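PDB 3R07: putative lipoate-protein ligase A subunit 2 from Thermoplasma acidophilum DSM 1728, which is a small alpha/beta protein of the family formed by the C-terminal domains of bacterial lipoate protein ligases, within the SufE/NifU clan. Local coordinates for residues I19-L23 with D83-L88; N28-I33 with L54-E60; D32-S36 with I47-E51. All coordinates share one frame; numbering follows the deposited sequence.

Contact 1 (I19-L23 with D83-L88)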
# COMPACT_ATOMS: atom_id res chain seq x y z
N ILE B 19 -13.65 -0.31 -4.40
CA ILE B 19 -14.41 -0.01 -3.19
C ILE B 19 -15.37 -1.15 -2.85
O ILE B 19 -16.16 -1.57 -3.69
CB ILE B 19 -15.18 1.31 -3.33
CG1 ILE B 19 -14.31 2.36 -4.06
CG2 ILE B 19 -15.66 1.78 -1.95
CD1 ILE B 19 -14.87 3.76 -4.07
N ARG B 20 -15.26 -1.70 -1.64
CA ARG B 20 -16.22 -2.70 -1.15
C ARG B 20 -17.07 -2.02 -0.13
O ARG B 20 -16.55 -1.30 0.73
CB ARG B 20 -15.56 -3.89 -0.50
CG ARG B 20 -14.41 -4.50 -1.23
CD ARG B 20 -14.05 -5.80 -0.60
NE ARG B 20 -12.87 -6.40 -1.21
CZ ARG B 20 -12.88 -7.14 -2.32
NH1 ARG B 20 -14.01 -7.37 -2.97
NH2 ARG B 20 -11.74 -7.65 -2.79
N VAL B 21 -18.38 -2.23 -0.22
CA VAL B 21 -19.32 -1.66 0.75
C VAL B 21 -20.19 -2.76 1.34
O VAL B 21 -20.58 -3.67 0.63
CB VAL B 21 -20.24 -0.59 0.11
CG1 VAL B 21 -21.11 -0.03 1.16
CG2 VAL B 21 -19.44 0.53 -0.49
N THR B 22 -20.48 -2.68 2.64
CA THR B 22 -21.56 -3.48 3.24
C THR B 22 -22.58 -2.57 3.95
O THR B 22 -22.23 -1.85 4.89
CB THR B 22 -21.04 -4.57 4.22
OG1 THR B 22 -20.50 -5.66 3.47
CG2 THR B 22 -22.20 -5.13 5.11
N LEU B 23 -23.83 -2.60 3.48
CA LEU B 23 -24.89 -1.79 4.09
C LEU B 23 -25.93 -2.62 4.78
O LEU B 23 -26.35 -3.67 4.29
CB LEU B 23 -25.60 -0.91 3.07
CG LEU B 23 -24.88 0.34 2.61
CD1 LEU B 23 -24.36 0.06 1.24
CD2 LEU B 23 -25.83 1.51 2.58
N ASP B 83 -17.56 7.60 -7.74
CA ASP B 83 -17.19 6.19 -7.53
C ASP B 83 -17.77 5.62 -6.22
O ASP B 83 -18.17 4.46 -6.18
CB ASP B 83 -15.66 6.02 -7.52
CG ASP B 83 -15.07 5.92 -8.92
OD1 ASP B 83 -15.44 4.99 -9.67
OD2 ASP B 83 -14.20 6.76 -9.25
N PHE B 84 -17.80 6.43 -5.17
CA PHE B 84 -18.48 6.06 -3.93
C PHE B 84 -20.01 6.08 -4.07
O PHE B 84 -20.73 5.55 -3.22
CB PHE B 84 -18.05 6.98 -2.78
CG PHE B 84 -16.65 6.74 -2.32
CD1 PHE B 84 -16.37 5.73 -1.40
CD2 PHE B 84 -15.60 7.52 -2.79
CE1 PHE B 84 -15.07 5.50 -0.96
CE2 PHE B 84 -14.30 7.29 -2.36
CZ PHE B 84 -14.03 6.28 -1.44
N ILE B 85 -20.49 6.71 -5.15
CA ILE B 85 -21.90 6.68 -5.53
C ILE B 85 -22.25 5.33 -6.15
O ILE B 85 -23.17 4.67 -5.69
CB ILE B 85 -22.26 7.90 -6.43
CG1 ILE B 85 -22.60 9.10 -5.54
CG2 ILE B 85 -23.41 7.59 -7.42
CD1 ILE B 85 -21.89 10.37 -5.93
N GLN B 86 -21.49 4.90 -7.16
CA GLN B 86 -21.70 3.58 -7.75
C GLN B 86 -21.54 2.45 -6.72
O GLN B 86 -22.32 1.50 -6.73
CB GLN B 86 -20.79 3.34 -8.97
CG GLN B 86 -21.12 4.15 -10.24
CD GLN B 86 -22.62 4.30 -10.50
OE1 GLN B 86 -23.16 5.41 -10.47
NE2 GLN B 86 -23.30 3.18 -10.74
N ALA B 87 -20.55 2.58 -5.84
CA ALA B 87 -20.26 1.59 -4.80
C ALA B 87 -21.42 1.41 -3.83
O ALA B 87 -21.81 0.29 -3.50
CB ALA B 87 -19.01 1.99 -4.04
N LEU B 88 -21.97 2.54 -3.41
CA LEU B 88 -22.99 2.63 -2.39
C LEU B 88 -24.43 2.51 -2.90
O LEU B 88 -25.36 2.58 -2.11
CB LEU B 88 -22.83 3.99 -1.74
CG LEU B 88 -22.90 4.17 -0.24
CD1 LEU B 88 -22.07 3.12 0.44
CD2 LEU B 88 -22.34 5.54 0.05
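A helix-on-sheet interface of this alpha/beta domain is formed where Ile19, Val21 and Leu23 of strand 18-26 meet Phe84, Ala87 and Leu88 of the short helix 83-88. Ile19 meets Asp83, Phe84 and Ala87. Its CG1 lies beside the backbone N (chi1 -40°) and the branch then extends outward, placing CD1 almost centrally over one face of the Phe84 ring, 3.5 Å from its centroid, in a CH-pi contact. The other branch, Ile19 CG2, rests 4.0 Å from Ala87 CB. The strand is the middle one of a three-stranded antiparallel sheet, and the helix runs across its inner face, the axes of the two short segments 8.4 Å apart at their closest and inclined at 44°. Ala87 CB points toward the strand and also meets Val21, whose CG2 lies 3.9 Å from Ala87 CB. At the end of the segment Leu88 lies across Val21 and Leu23, at about a right angle to each: its CD1 is 3.4 Å from Val21 CG1 and 3.9 Å from Leu23 CD1. Asp83 borders the apolar patch with its CB near Ile19 CD1, while its carboxylate accepts hydrogen bonds from Trp12 NE1 and Glu80 N.

Contact 2 (N28-I33 with L54-E60)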
# COMPACT_ATOMS: atom_id res chain seq x y z
N ASN B 28 -35.76 2.54 4.91
CA ASN B 28 -35.14 3.48 3.97
C ASN B 28 -33.85 4.06 4.60
O ASN B 28 -33.16 4.91 4.01
CB ASN B 28 -36.17 4.60 3.63
CG ASN B 28 -36.05 5.11 2.18
OD1 ASN B 28 -35.99 4.34 1.21
ND2 ASN B 28 -36.04 6.44 2.03
N ARG B 29 -33.50 3.54 5.77
CA ARG B 29 -32.56 4.17 6.66
C ARG B 29 -31.34 3.27 6.94
O ARG B 29 -31.46 2.05 7.07
CB ARG B 29 -33.30 4.52 7.96
CG ARG B 29 -32.73 5.69 8.75
CD ARG B 29 -31.92 5.17 9.92
NE ARG B 29 -32.72 4.29 10.76
CZ ARG B 29 -32.29 3.63 11.84
NH1 ARG B 29 -31.03 3.75 12.24
NH2 ARG B 29 -33.13 2.85 12.51
N ILE B 30 -30.17 3.90 7.02
CA ILE B 30 -28.90 3.18 7.11
C ILE B 30 -28.60 2.87 8.57
O ILE B 30 -28.36 3.77 9.37
CB ILE B 30 -27.75 3.99 6.46
CG1 ILE B 30 -27.95 4.08 4.93
CG2 ILE B 30 -26.39 3.37 6.82
CD1 ILE B 30 -27.05 5.08 4.24
N LYS B 31 -28.62 1.58 8.90
CA LYS B 31 -28.44 1.16 10.28
C LYS B 31 -26.96 0.99 10.55
O LYS B 31 -26.46 1.36 11.61
CB LYS B 31 -29.19 -0.15 10.52
CG LYS B 31 -29.16 -0.65 11.95
CD LYS B 31 -30.03 -1.90 12.13
CE LYS B 31 -29.93 -2.40 13.58
NZ LYS B 31 -30.98 -3.42 13.94
N ASP B 32 -26.27 0.40 9.57
CA ASP B 32 -24.83 0.28 9.61
C ASP B 32 -24.20 0.33 8.23
O ASP B 32 -24.87 0.09 7.21
CB ASP B 32 -24.40 -0.99 10.33
CG ASP B 32 -23.15 -0.77 11.16
OD1 ASP B 32 -22.53 0.32 11.05
OD2 ASP B 32 -22.80 -1.69 11.94
N ILE B 33 -22.92 0.68 8.21
CA ILE B 33 -22.15 0.71 6.97
C ILE B 33 -20.67 0.43 7.26
O ILE B 33 -20.12 0.81 8.30
CB ILE B 33 -22.41 2.02 6.12
CG1 ILE B 33 -21.58 2.03 4.83
CG2 ILE B 33 -22.25 3.29 6.96
CD1 ILE B 33 -21.94 3.12 3.86
N LEU B 54 -22.94 8.65 6.88
CA LEU B 54 -23.97 7.81 6.29
C LEU B 54 -24.86 7.09 7.33
O LEU B 54 -26.05 6.91 7.10
CB LEU B 54 -23.34 6.83 5.29
CG LEU B 54 -22.75 7.49 4.04
CD1 LEU B 54 -21.55 6.72 3.47
CD2 LEU B 54 -23.80 7.67 2.99
N ARG B 55 -24.27 6.70 8.46
CA ARG B 55 -25.01 6.10 9.58
C ARG B 55 -25.63 7.14 10.56
O ARG B 55 -24.91 7.92 11.21
CB ARG B 55 -24.06 5.15 10.33
CG ARG B 55 -24.75 4.20 11.31
CD ARG B 55 -23.80 3.25 12.07
NE ARG B 55 -22.64 3.96 12.59
CZ ARG B 55 -21.40 3.81 12.14
NH1 ARG B 55 -21.13 2.94 11.18
NH2 ARG B 55 -20.42 4.54 12.66
N GLY B 56 -26.96 7.22 10.67
CA GLY B 56 -27.91 6.65 9.75
C GLY B 56 -28.70 7.78 9.12
O GLY B 56 -29.48 8.45 9.79
N SER B 57 -28.45 8.00 7.85
CA SER B 57 -29.21 8.91 7.02
C SER B 57 -30.15 8.05 6.21
O SER B 57 -30.37 6.90 6.53
CB SER B 57 -28.28 9.65 6.07
OG SER B 57 -27.24 10.32 6.77
N SER B 58 -30.66 8.61 5.13
CA SER B 58 -31.59 7.90 4.28
C SER B 58 -30.96 7.62 2.94
O SER B 58 -30.42 8.52 2.31
CB SER B 58 -32.88 8.70 4.10
OG SER B 58 -33.77 8.46 5.18
N ILE B 59 -31.06 6.38 2.51
CA ILE B 59 -30.44 5.94 1.26
C ILE B 59 -30.78 6.85 0.08
O ILE B 59 -30.21 6.73 -1.01
CB ILE B 59 -30.73 4.42 0.97
CG1 ILE B 59 -32.09 4.21 0.29
CG2 ILE B 59 -30.63 3.59 2.24
CD1 ILE B 59 -31.98 3.82 -1.18
N GLU B 60 -31.72 7.77 0.31
CA GLU B 60 -32.12 8.76 -0.69
C GLU B 60 -31.09 9.89 -0.75
O GLU B 60 -30.63 10.26 -1.83
CB GLU B 60 -33.53 9.32 -0.39
CG GLU B 60 -34.69 8.34 -0.69
CD GLU B 60 -36.04 9.04 -0.93
OE1 GLU B 60 -36.15 10.27 -0.68
OE2 GLU B 60 -37.00 8.37 -1.37
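Asn28 pairs through its backbone with Ile59, and Ile30 with Ser57. Ile30 N donates to Ser57 O over 3.0 Å, and Ile59 N donates to Asn28 O, also at 3.0 Å. The two bonds flank Arg29 and Ser58, which form a non-hydrogen-bonded antiparallel pair with CA atoms 4.5 Å apart; CA-H...O contacts from Ser58 to Asn28 O and from Arg29 to Ser57 O accompany them.

The charged contact lies at the other end. Arg55 NH1 forms a salt bridge with Asp32 OD1, 3.0 Å away. The carboxylate and guanidinium planes stand 83° apart, and a bend at chi3 (46°) turns the arginine alongside the aspartate, its CD passing Lys31 O. Asp32 OD1 is gripped twice, since Ile33 N also donates to it at 2.9 Å, from above the carboxylate plane. Arg55 NH2 holds Asp52 in a second salt bridge, which would help to fix the guanidinium.

Apolar side chains close the inner side. Ile33 CD1 meets Leu54 CD1 at 3.6 Å, and Ile30 CG1 lies 3.8 Å from Ile59 CG2, while Ile30 CB packs over Leu54 O. Leu54 continues this layer towards Leu88 and Ile62.

Beside a classic beta bulge, at which Lys31 and Asp32 both face Asp24, strand 29-36 thus takes the loop after helix 46-54 onto its edge by a single antiparallel beta bridge.

Contact 3 (D32-S36 with I47-E51)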
# COMPACT_ATOMS: atom_id res chain seq x y z
N ASP B 32 -26.27 0.40 9.57
CA ASP B 32 -24.83 0.28 9.61
C ASP B 32 -24.20 0.33 8.23
O ASP B 32 -24.87 0.09 7.21
CB ASP B 32 -24.40 -0.99 10.33
CG ASP B 32 -23.15 -0.77 11.16
OD1 ASP B 32 -22.53 0.32 11.05
OD2 ASP B 32 -22.80 -1.69 11.94
N ILE B 33 -22.92 0.68 8.21
CA ILE B 33 -22.15 0.71 6.97
C ILE B 33 -20.67 0.43 7.26
O ILE B 33 -20.12 0.81 8.30
CB ILE B 33 -22.41 2.02 6.12
CG1 ILE B 33 -21.58 2.03 4.83
CG2 ILE B 33 -22.25 3.29 6.96
CD1 ILE B 33 -21.94 3.12 3.86
N HIS B 34 -20.05 -0.29 6.34
CA HIS B 34 -18.65 -0.58 6.44
C HIS B 34 -18.09 -0.41 5.05
O HIS B 34 -18.58 -1.02 4.11
CB HIS B 34 -18.43 -1.98 7.03
CG HIS B 34 -17.07 -2.56 6.73
ND1 HIS B 34 -15.90 -2.04 7.25
CD2 HIS B 34 -16.71 -3.62 5.97
CE1 HIS B 34 -14.88 -2.75 6.80
NE2 HIS B 34 -15.34 -3.72 6.03
N ILE B 35 -17.12 0.49 4.91
CA ILE B 35 -16.45 0.71 3.63
C ILE B 35 -15.00 0.20 3.71
O ILE B 35 -14.28 0.47 4.67
CB ILE B 35 -16.46 2.18 3.23
CG1 ILE B 35 -17.87 2.77 3.34
CG2 ILE B 35 -15.93 2.34 1.82
CD1 ILE B 35 -17.95 4.27 3.23
N SER B 36 -14.58 -0.55 2.69
CA SER B 36 -13.25 -1.11 2.71
C SER B 36 -12.71 -1.19 1.30
O SER B 36 -13.35 -0.76 0.36
CB SER B 36 -13.24 -2.47 3.40
OG SER B 36 -14.00 -3.43 2.68
N ILE B 47 -12.07 7.94 6.37
CA ILE B 47 -12.92 6.80 6.12
C ILE B 47 -13.91 6.59 7.26
O ILE B 47 -15.04 6.19 7.04
CB ILE B 47 -12.09 5.50 5.89
CG1 ILE B 47 -12.95 4.42 5.23
CG2 ILE B 47 -11.44 5.01 7.17
CD1 ILE B 47 -13.45 4.80 3.83
N ASN B 48 -13.49 6.87 8.49
CA ASN B 48 -14.39 6.76 9.64
C ASN B 48 -15.45 7.85 9.68
O ASN B 48 -16.53 7.63 10.20
CB ASN B 48 -13.60 6.81 10.94
CG ASN B 48 -12.62 5.69 11.06
OD1 ASN B 48 -11.46 5.91 11.39
ND2 ASN B 48 -13.07 4.47 10.79
N ARG B 49 -15.12 9.02 9.14
CA ARG B 49 -16.04 10.14 9.07
C ARG B 49 -17.13 9.80 8.05
O ARG B 49 -18.30 10.05 8.29
CB ARG B 49 -15.32 11.46 8.71
CG ARG B 49 -15.76 12.71 9.54
CD ARG B 49 -15.36 14.11 8.93
NE ARG B 49 -14.02 14.16 8.34
CZ ARG B 49 -13.76 14.50 7.07
NH1 ARG B 49 -14.75 14.84 6.23
NH2 ARG B 49 -12.49 14.51 6.61
N LEU B 50 -16.74 9.21 6.92
CA LEU B 50 -17.67 8.88 5.86
C LEU B 50 -18.68 7.82 6.31
O LEU B 50 -19.84 7.88 5.94
CB LEU B 50 -16.92 8.42 4.60
CG LEU B 50 -17.71 8.15 3.31
CD1 LEU B 50 -18.64 9.30 2.95
CD2 LEU B 50 -16.78 7.82 2.15
N GLU B 51 -18.23 6.86 7.10
CA GLU B 51 -19.15 5.86 7.64
C GLU B 51 -20.09 6.49 8.69
O GLU B 51 -21.28 6.18 8.73
CB GLU B 51 -18.38 4.67 8.24
CG GLU B 51 -17.72 3.72 7.24
CD GLU B 51 -16.78 2.72 7.92
OE1 GLU B 51 -16.34 2.99 9.05
OE2 GLU B 51 -16.48 1.65 7.33
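Ile47, the first residue of its segment, touches Ile35 with the end of its chain: CD1 lies 4.0 Å from Ile35 CG2 and sits equally near Ile35 CB. One turn on, Leu50 is crossed at about a right angle by the other branch of the same isoleucine, and Ile35 CD1 comes within 3.9 Å of Leu50 CG. Ile35 thus bridges Ile47 and Leu50, CG2 toward the first and CD1 toward the second. Helix 46-54 follows edge strand 29-36 of the antiparallel sheet through a loop and packs back against it, the axes of the two short segments 8.6 Å apart and their N-to-C directions 150° apart, closer to antiparallel. Glu51 ends the segment and makes its polar link. With CG turned away from the carbonyl carbon (chi1 -73°), the extended chain carries the carboxylate past Ile35 to the strand backbone. There OE2 accepts a nearly straight hydrogen bond from Ile35 N, 2.8 Å long, through the anti lone pair. The same oxygen lies 3.2 Å from His34 CA. On the backbone side, Ile33 CG2 lies 3.5 Å from Glu51 O. The carbonyl oxygen of Ile35 itself accepts a hydrogen bond from a basic side chain of another protein chain in the assembly.

How the contacts relate
From the N terminus, strand 18-26 supplies the first side of contact 1, whose partner arrives only with helix 83-88 near the end of the chain; the 59 intervening residues enclose everything else. Strand 29-36 then opens contacts 2 and 3, which start from the same stretch and share Asp32 and Ile33. Contact 3 closes over ten residues, when helix 46-54 folds back; contact 2 closes over twenty, as the chain leaves that helix. Both nest inside the loop of contact 1. Strands 18-26 and 29-36 are sheet neighbours, and Leu88 CD1 lies 3.4 Å from Ile33 CD1, joining the C-terminal helix of contact 1 to the strand shared by the other two.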